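Local coordinates for M157 (Murid herpesvirus 1, PDB 2NYK), which serves as a viral MHC class I-like ligand for Ly49 receptors of natural killer cells, at residues R37-D42 and P46-D51; D70-F75 and K161-S166. The protein carries 1 engineered substitution. One frame throughout, in Å; residues are numbered along the deposited sequence.

Interaction 1: R37-D42 and P46-D51; sequences RTISVD and PVVVWD
I39 O takes two backbone N-H groups from the opposite segment. V47 N reaches I39 O at 2.8 Å, and V48 N gives a longer bond. Two residues thus face one, which is a classic beta bulge, and the chain of 46-51 turns a corner at V47. I39 N closes the pair by bonding V48 O. P46 CA adds a C-H...O contact to the same I39 oxygen.

Further along, R37 and W50 form the next hydrogen-bonded pair. W50 N meets R37 O at 2.7 Å with an almost straight N-H...O angle of 178°. R37 N returns a bond to W50 O. These residues belong to the antiparallel hairpin of strands 35-41 and 46-51, in the sheet of the MHC class I-like domain. Strand 21-30 pairs with the other edge of 35-41.

Side chains of R37, I39, V48 and W50 share one face. The R37 guanidinium lies flat on the W50 ring, with centres 4.2 Å apart and planes at 23°. It is an off-centre cation-pi stack, displaced toward the rim of the indole. A bend at chi3 (-77°) turns the R37 guanidinium across onto the indole. Water 1 bridges the two residues: it accepts from R37 NE at 2.7 Å and donates to W50 O. I39 CD1 touches the ring edge at W50 CZ3, 4.1 Å away, and I39 CB packs beside V48 CB. Y73 also meets the W50 ring, and L76 touches both I39 and W50.

T38 and V49 point to the other face as a non-hydrogen-bonded pair. Their methyls run side by side, T38 CG2 to V49 CG2 at 4.1 Å. S40 OG lies against the P46 ring, 3.6 Å from P46 CG.

Interaction 2: D70-F75 and K161-S166; sequences DIEYVF and KNRWRS
E72 OE2 accepts from both W164 and R163. W164 NE1 donates to E72 OE2 at 2.6 Å, with an N-H...O angle of 161°. The oxygen sits in the indole plane and uses its anti lone pair. R163 NE reaches the syn lone pair of E72 OE2 at 2.7 Å; the oxygen is tilted somewhat out of the guanidinium plane. This is a salt bridge. R163 NH2 adds a weak bond to the same oxygen, and R163 NE a weak one to E72 OE1. The E72 carboxylate stands perpendicular to the guanidinium and meets its edge. A bend at chi2 (86°) swings the E72 carboxylate toward both donors. E72 and W164 are buried, so these bonds satisfy polar groups inside the fold. The two donors should help keep E72 ionised.

D70 and R163 form the looser, partly exposed side. R163 links D70 and E72 in one salt-bridge network. The D70 carboxylate stacks over one guanidinium face, with planes 18° apart. D70 OD2 is 3.6 Å from R163 NH2, and no N-H points at it, so only the charges attract. D70 OD2 instead accepts from S67 N. R163 NH2 also bonds D65 O.

Between these segments side chains make the contact, from the N-terminal end of helix 71-90 to helix 157-173. The two helices lie over one antiparallel sheet, as in the MHC class I platform.

Overall arrangement
Interaction 1 comes first along the chain and closes before interaction 2 opens. Their centres are about 12 Å apart, and both lie in the MHC class I-like part of the protein. Interaction 1 pairs the two strands of a hairpin within the seven-stranded antiparallel sheet. Interaction 2 joins two helices that rest on that sheet. The two touch directly: W50 CZ2 meets Y73 CD1 at 3.3 Å. I39 also packs on E72, and V48 on W164. The hairpin face of I39, V48 and W50 thus forms part of the floor beneath the helix-to-helix bridge. Side chains of both helices pack on the same hairpin, as expected for an MHC class I-like platform of helices on a sheet.

Interaction 1: R37-D42 and P46-D51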
loop_
_atom_site.group_PDB
_atom_site.type_symbol
_atom_site.label_atom_id
_atom_site.label_comp_id
_atom_site.label_asym_id
_atom_site.label_seq_id
_atom_site.Cartn_x
_atom_site.Cartn_y
_atom_site.Cartn_z
ATOM N N ARG A 37 10.241 0.314 -8.098
ATOM C CA ARG A 37 10.254 -0.664 -7.008
ATOM C C ARG A 37 9.419 -0.093 -5.882
ATOM O O ARG A 37 9.560 1.087 -5.544
ATOM C CB ARG A 37 11.686 -0.879 -6.494
ATOM C CG ARG A 37 12.599 -1.619 -7.453
ATOM C CD ARG A 37 14.046 -1.327 -7.103
ATOM N NE ARG A 37 14.466 -0.007 -7.569
ATOM C CZ ARG A 37 15.543 0.652 -7.139
ATOM N NH1 ARG A 37 16.329 0.144 -6.183
ATOM N NH2 ARG A 37 15.831 1.830 -7.671
ATOM N N THR A 38 8.578 -0.924 -5.275
ATOM C CA THR A 38 7.703 -0.460 -4.201
ATOM C C THR A 38 7.517 -1.494 -3.101
ATOM O O THR A 38 7.674 -2.702 -3.317
ATOM C CB THR A 38 6.279 -0.065 -4.695
ATOM O OG1 THR A 38 5.600 -1.228 -5.172
ATOM C CG2 THR A 38 6.329 0.976 -5.790
ATOM N N ILE A 39 7.189 -1.003 -1.917
ATOM C CA ILE A 39 6.862 -1.870 -0.799
ATOM C C ILE A 39 5.550 -1.351 -0.253
ATOM O O ILE A 39 5.406 -0.142 -0.043
ATOM C CB ILE A 39 7.921 -1.828 0.317
ATOM C CG1 ILE A 39 9.290 -2.311 -0.178
ATOM C CG2 ILE A 39 7.469 -2.709 1.532
ATOM C CD1 ILE A 39 10.347 -2.084 0.849
ATOM N N SER A 40 4.615 -2.272 -0.002
ATOM C CA SER A 40 3.337 -1.959 0.611
ATOM C C SER A 40 3.205 -2.943 1.765
ATOM O O SER A 40 3.918 -3.961 1.801
ATOM C CB SER A 40 2.200 -2.204 -0.390
ATOM O OG SER A 40 2.546 -1.627 -1.659
ATOM N N VAL A 41 2.285 -2.668 2.686
ATOM C CA VAL A 41 2.059 -3.581 3.779
ATOM C C VAL A 41 0.570 -3.746 3.905
ATOM O O VAL A 41 -0.180 -2.821 3.595
ATOM C CB VAL A 41 2.628 -3.089 5.128
ATOM C CG1 VAL A 41 4.154 -2.893 5.047
ATOM C CG2 VAL A 41 1.934 -1.794 5.554
ATOM N N ASP A 42 0.173 -4.924 4.360
ATOM C CA ASP A 42 -1.229 -5.268 4.591
ATOM C C ASP A 42 -2.129 -5.014 3.400
ATOM O O ASP A 42 -3.270 -4.570 3.547
ATOM C CB ASP A 42 -1.750 -4.591 5.864
ATOM C CG ASP A 42 -1.324 -5.338 7.096
ATOM O OD1 ASP A 42 -0.922 -6.506 6.925
ATOM O OD2 ASP A 42 -1.391 -4.796 8.218
ATOM N N PRO A 46 1.404 1.692 -1.476
ATOM C CA PRO A 46 2.814 1.631 -1.169
ATOM C C PRO A 46 3.254 2.637 -0.119
ATOM O O PRO A 46 2.786 3.784 -0.081
ATOM C CB PRO A 46 3.489 1.936 -2.508
ATOM C CG PRO A 46 2.463 1.457 -3.548
ATOM C CD PRO A 46 1.162 1.936 -2.915
ATOM N N VAL A 47 4.165 2.194 0.723
ATOM C CA VAL A 47 4.726 3.076 1.766
ATOM C C VAL A 47 6.214 3.393 1.503
ATOM O O VAL A 47 6.827 4.228 2.193
ATOM C CB VAL A 47 4.513 2.479 3.173
ATOM C CG1 VAL A 47 3.010 2.494 3.527
ATOM C CG2 VAL A 47 5.089 1.090 3.265
ATOM N N VAL A 48 6.773 2.724 0.494
ATOM C CA VAL A 48 8.155 2.969 0.032
ATOM C C VAL A 48 8.173 2.843 -1.482
ATOM O O VAL A 48 7.724 1.818 -2.031
ATOM C CB VAL A 48 9.179 1.933 0.622
ATOM C CG1 VAL A 48 10.626 2.284 0.137
ATOM C CG2 VAL A 48 9.141 1.917 2.138
ATOM N N VAL A 49 8.671 3.880 -2.166
ATOM C CA VAL A 49 8.675 3.927 -3.633
ATOM C C VAL A 49 10.058 4.346 -4.169
ATOM O O VAL A 49 10.574 5.389 -3.769
ATOM C CB VAL A 49 7.617 4.925 -4.189
ATOM C CG1 VAL A 49 7.700 5.012 -5.718
ATOM C CG2 VAL A 49 6.185 4.515 -3.762
ATOM N N TRP A 50 10.635 3.524 -5.054
ATOM C CA TRP A 50 11.863 3.876 -5.787
ATOM C C TRP A 50 11.492 4.110 -7.235
ATOM O O TRP A 50 11.186 3.159 -7.957
ATOM C CB TRP A 50 12.877 2.735 -5.766
ATOM C CG TRP A 50 13.695 2.597 -4.553
ATOM C CD1 TRP A 50 14.895 3.192 -4.314
ATOM C CD2 TRP A 50 13.430 1.748 -3.421
ATOM N NE1 TRP A 50 15.378 2.800 -3.098
ATOM C CE2 TRP A 50 14.502 1.912 -2.525
ATOM C CE3 TRP A 50 12.374 0.888 -3.067
ATOM C CZ2 TRP A 50 14.557 1.247 -1.285
ATOM C CZ3 TRP A 50 12.440 0.213 -1.850
ATOM C CH2 TRP A 50 13.519 0.403 -0.968
ATOM N N ASP A 51 11.520 5.374 -7.648
ATOM C CA ASP A 51 11.289 5.775 -9.038
ATOM C C ASP A 51 12.572 5.916 -9.851
ATOM O O ASP A 51 13.640 6.204 -9.308
ATOM C CB ASP A 51 10.501 7.092 -9.086
ATOM C CG ASP A 51 9.010 6.877 -8.936
ATOM O OD1 ASP A 51 8.462 6.041 -9.691
ATOM O OD2 ASP A 51 8.380 7.532 -8.074
HETATM O O HOH W 1 13.089 1.692 -9.231
#

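Interaction 2: D70-F75 and K161-S166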
loop_
_atom_site.group_PDB
_atom_site.type_symbol
_atom_site.label_atom_id
_atom_site.label_comp_id
_atom_site.label_asym_id
_atom_site.label_seq_id
_atom_site.Cartn_x
_atom_site.Cartn_y
_atom_site.Cartn_z
ATOM N N ASP A 70 19.823 -3.004 3.334
ATOM C CA ASP A 70 18.718 -3.650 4.055
ATOM C C ASP A 70 18.087 -4.749 3.175
ATOM O O ASP A 70 18.095 -4.633 1.944
ATOM C CB ASP A 70 17.659 -2.611 4.479
ATOM C CG ASP A 70 18.043 -1.856 5.749
ATOM O OD1 ASP A 70 18.473 -2.494 6.748
ATOM O OD2 ASP A 70 17.891 -0.617 5.761
ATOM N N ILE A 71 17.556 -5.799 3.810
ATOM C CA ILE A 71 16.983 -6.943 3.079
ATOM C C ILE A 71 15.914 -6.528 2.060
ATOM O O ILE A 71 15.934 -6.993 0.928
ATOM C CB ILE A 71 16.419 -8.071 4.052
ATOM C CG1 ILE A 71 15.708 -9.170 3.262
ATOM C CG2 ILE A 71 15.447 -7.518 5.062
ATOM C CD1 ILE A 71 16.665 -10.012 2.449
ATOM N N GLU A 72 15.012 -5.628 2.445
ATOM C CA GLU A 72 13.939 -5.183 1.535
ATOM C C GLU A 72 14.495 -4.569 0.270
ATOM O O GLU A 72 14.051 -4.907 -0.824
ATOM C CB GLU A 72 12.985 -4.190 2.211
ATOM C CG GLU A 72 12.409 -4.637 3.557
ATOM C CD GLU A 72 13.320 -4.312 4.739
ATOM O OE1 GLU A 72 14.547 -4.504 4.639
ATOM O OE2 GLU A 72 12.807 -3.904 5.793
ATOM N N TYR A 73 15.474 -3.673 0.433
ATOM C CA TYR A 73 16.106 -2.987 -0.691
ATOM C C TYR A 73 16.807 -3.977 -1.602
ATOM O O TYR A 73 16.650 -3.944 -2.824
ATOM C CB TYR A 73 17.125 -1.931 -0.221
ATOM C CG TYR A 73 17.885 -1.349 -1.407
ATOM C CD1 TYR A 73 17.462 -0.174 -2.014
ATOM C CD2 TYR A 73 18.983 -2.017 -1.968
ATOM C CE1 TYR A 73 18.125 0.344 -3.132
ATOM C CE2 TYR A 73 19.650 -1.504 -3.085
ATOM C CZ TYR A 73 19.209 -0.321 -3.657
ATOM O OH TYR A 73 19.841 0.206 -4.770
ATOM N N VAL A 74 17.608 -4.847 -0.999
ATOM C CA VAL A 74 18.372 -5.836 -1.749
ATOM C C VAL A 74 17.450 -6.817 -2.485
ATOM O O VAL A 74 17.713 -7.148 -3.636
ATOM C CB VAL A 74 19.371 -6.586 -0.819
ATOM C CG1 VAL A 74 19.986 -7.805 -1.509
ATOM C CG2 VAL A 74 20.474 -5.624 -0.338
ATOM N N PHE A 75 16.375 -7.272 -1.832
ATOM C CA PHE A 75 15.407 -8.157 -2.491
ATOM C C PHE A 75 14.891 -7.523 -3.790
ATOM O O PHE A 75 14.896 -8.144 -4.848
ATOM C CB PHE A 75 14.229 -8.487 -1.562
ATOM C CG PHE A 75 13.222 -9.388 -2.196
ATOM C CD1 PHE A 75 13.457 -10.757 -2.281
ATOM C CD2 PHE A 75 12.066 -8.867 -2.772
ATOM C CE1 PHE A 75 12.571 -11.588 -2.916
ATOM C CE2 PHE A 75 11.140 -9.716 -3.371
ATOM C CZ PHE A 75 11.389 -11.063 -3.445
ATOM N N LYS A 161 10.001 -8.459 10.283
ATOM C CA LYS A 161 8.959 -8.235 11.288
ATOM C C LYS A 161 9.421 -7.274 12.372
ATOM O O LYS A 161 8.699 -6.348 12.732
ATOM C CB LYS A 161 8.514 -9.569 11.900
ATOM C CG LYS A 161 7.831 -10.521 10.905
ATOM C CD LYS A 161 7.076 -11.655 11.612
ATOM C CE LYS A 161 5.663 -11.221 12.039
ATOM N NZ LYS A 161 5.042 -12.293 12.886
ATOM N N ASN A 162 10.649 -7.454 12.844
ATOM C CA ASN A 162 11.214 -6.557 13.864
ATOM C C ASN A 162 11.287 -5.110 13.369
ATOM O O ASN A 162 10.935 -4.175 14.079
ATOM C CB ASN A 162 12.587 -7.051 14.336
ATOM C CG ASN A 162 13.262 -6.080 15.305
ATOM O OD1 ASN A 162 14.112 -5.285 14.902
ATOM N ND2 ASN A 162 12.883 -6.144 16.580
ATOM N N ARG A 163 11.717 -4.958 12.122
ATOM C CA ARG A 163 11.841 -3.645 11.473
ATOM C C ARG A 163 10.501 -2.960 11.203
ATOM O O ARG A 163 10.396 -1.728 11.327
ATOM C CB ARG A 163 12.604 -3.784 10.151
ATOM C CG ARG A 163 14.073 -3.894 10.310
ATOM C CD ARG A 163 14.776 -4.454 9.044
ATOM N NE ARG A 163 14.557 -3.643 7.850
ATOM C CZ ARG A 163 14.817 -2.342 7.765
ATOM N NH1 ARG A 163 15.303 -1.680 8.811
ATOM N NH2 ARG A 163 14.588 -1.693 6.631
ATOM N N TRP A 164 9.481 -3.744 10.850
ATOM C CA TRP A 164 8.204 -3.190 10.371
ATOM C C TRP A 164 7.012 -3.241 11.311
ATOM O O TRP A 164 6.046 -2.508 11.107
ATOM C CB TRP A 164 7.814 -3.849 9.041
ATOM C CG TRP A 164 8.726 -3.374 7.930
ATOM C CD1 TRP A 164 9.941 -3.899 7.563
ATOM C CD2 TRP A 164 8.477 -2.279 7.058
ATOM N NE1 TRP A 164 10.462 -3.183 6.511
ATOM C CE2 TRP A 164 9.579 -2.175 6.192
ATOM C CE3 TRP A 164 7.416 -1.369 6.925
ATOM C CZ2 TRP A 164 9.649 -1.195 5.190
ATOM C CZ3 TRP A 164 7.501 -0.390 5.957
ATOM C CH2 TRP A 164 8.604 -0.311 5.103
ATOM N N ARG A 165 7.051 -4.106 12.320
ATOM C CA ARG A 165 5.897 -4.283 13.191
ATOM C C ARG A 165 5.287 -2.965 13.686
ATOM O O ARG A 165 4.109 -2.742 13.522
ATOM C CB ARG A 165 6.228 -5.174 14.390
ATOM C CG ARG A 165 5.109 -5.186 15.393
ATOM C CD ARG A 165 5.261 -6.299 16.419
ATOM N NE ARG A 165 6.432 -6.144 17.278
ATOM C CZ ARG A 165 6.519 -5.305 18.315
ATOM N NH1 ARG A 165 5.506 -4.511 18.626
ATOM N NH2 ARG A 165 7.626 -5.280 19.058
ATOM N N SER A 166 6.097 -2.118 14.312
ATOM C CA SER A 166 5.615 -0.852 14.850
ATOM C C SER A 166 4.963 0.017 13.759
ATOM O O SER A 166 3.922 0.606 13.981
ATOM C CB SER A 166 6.775 -0.102 15.509
ATOM O OG SER A 166 6.369 1.197 15.909
#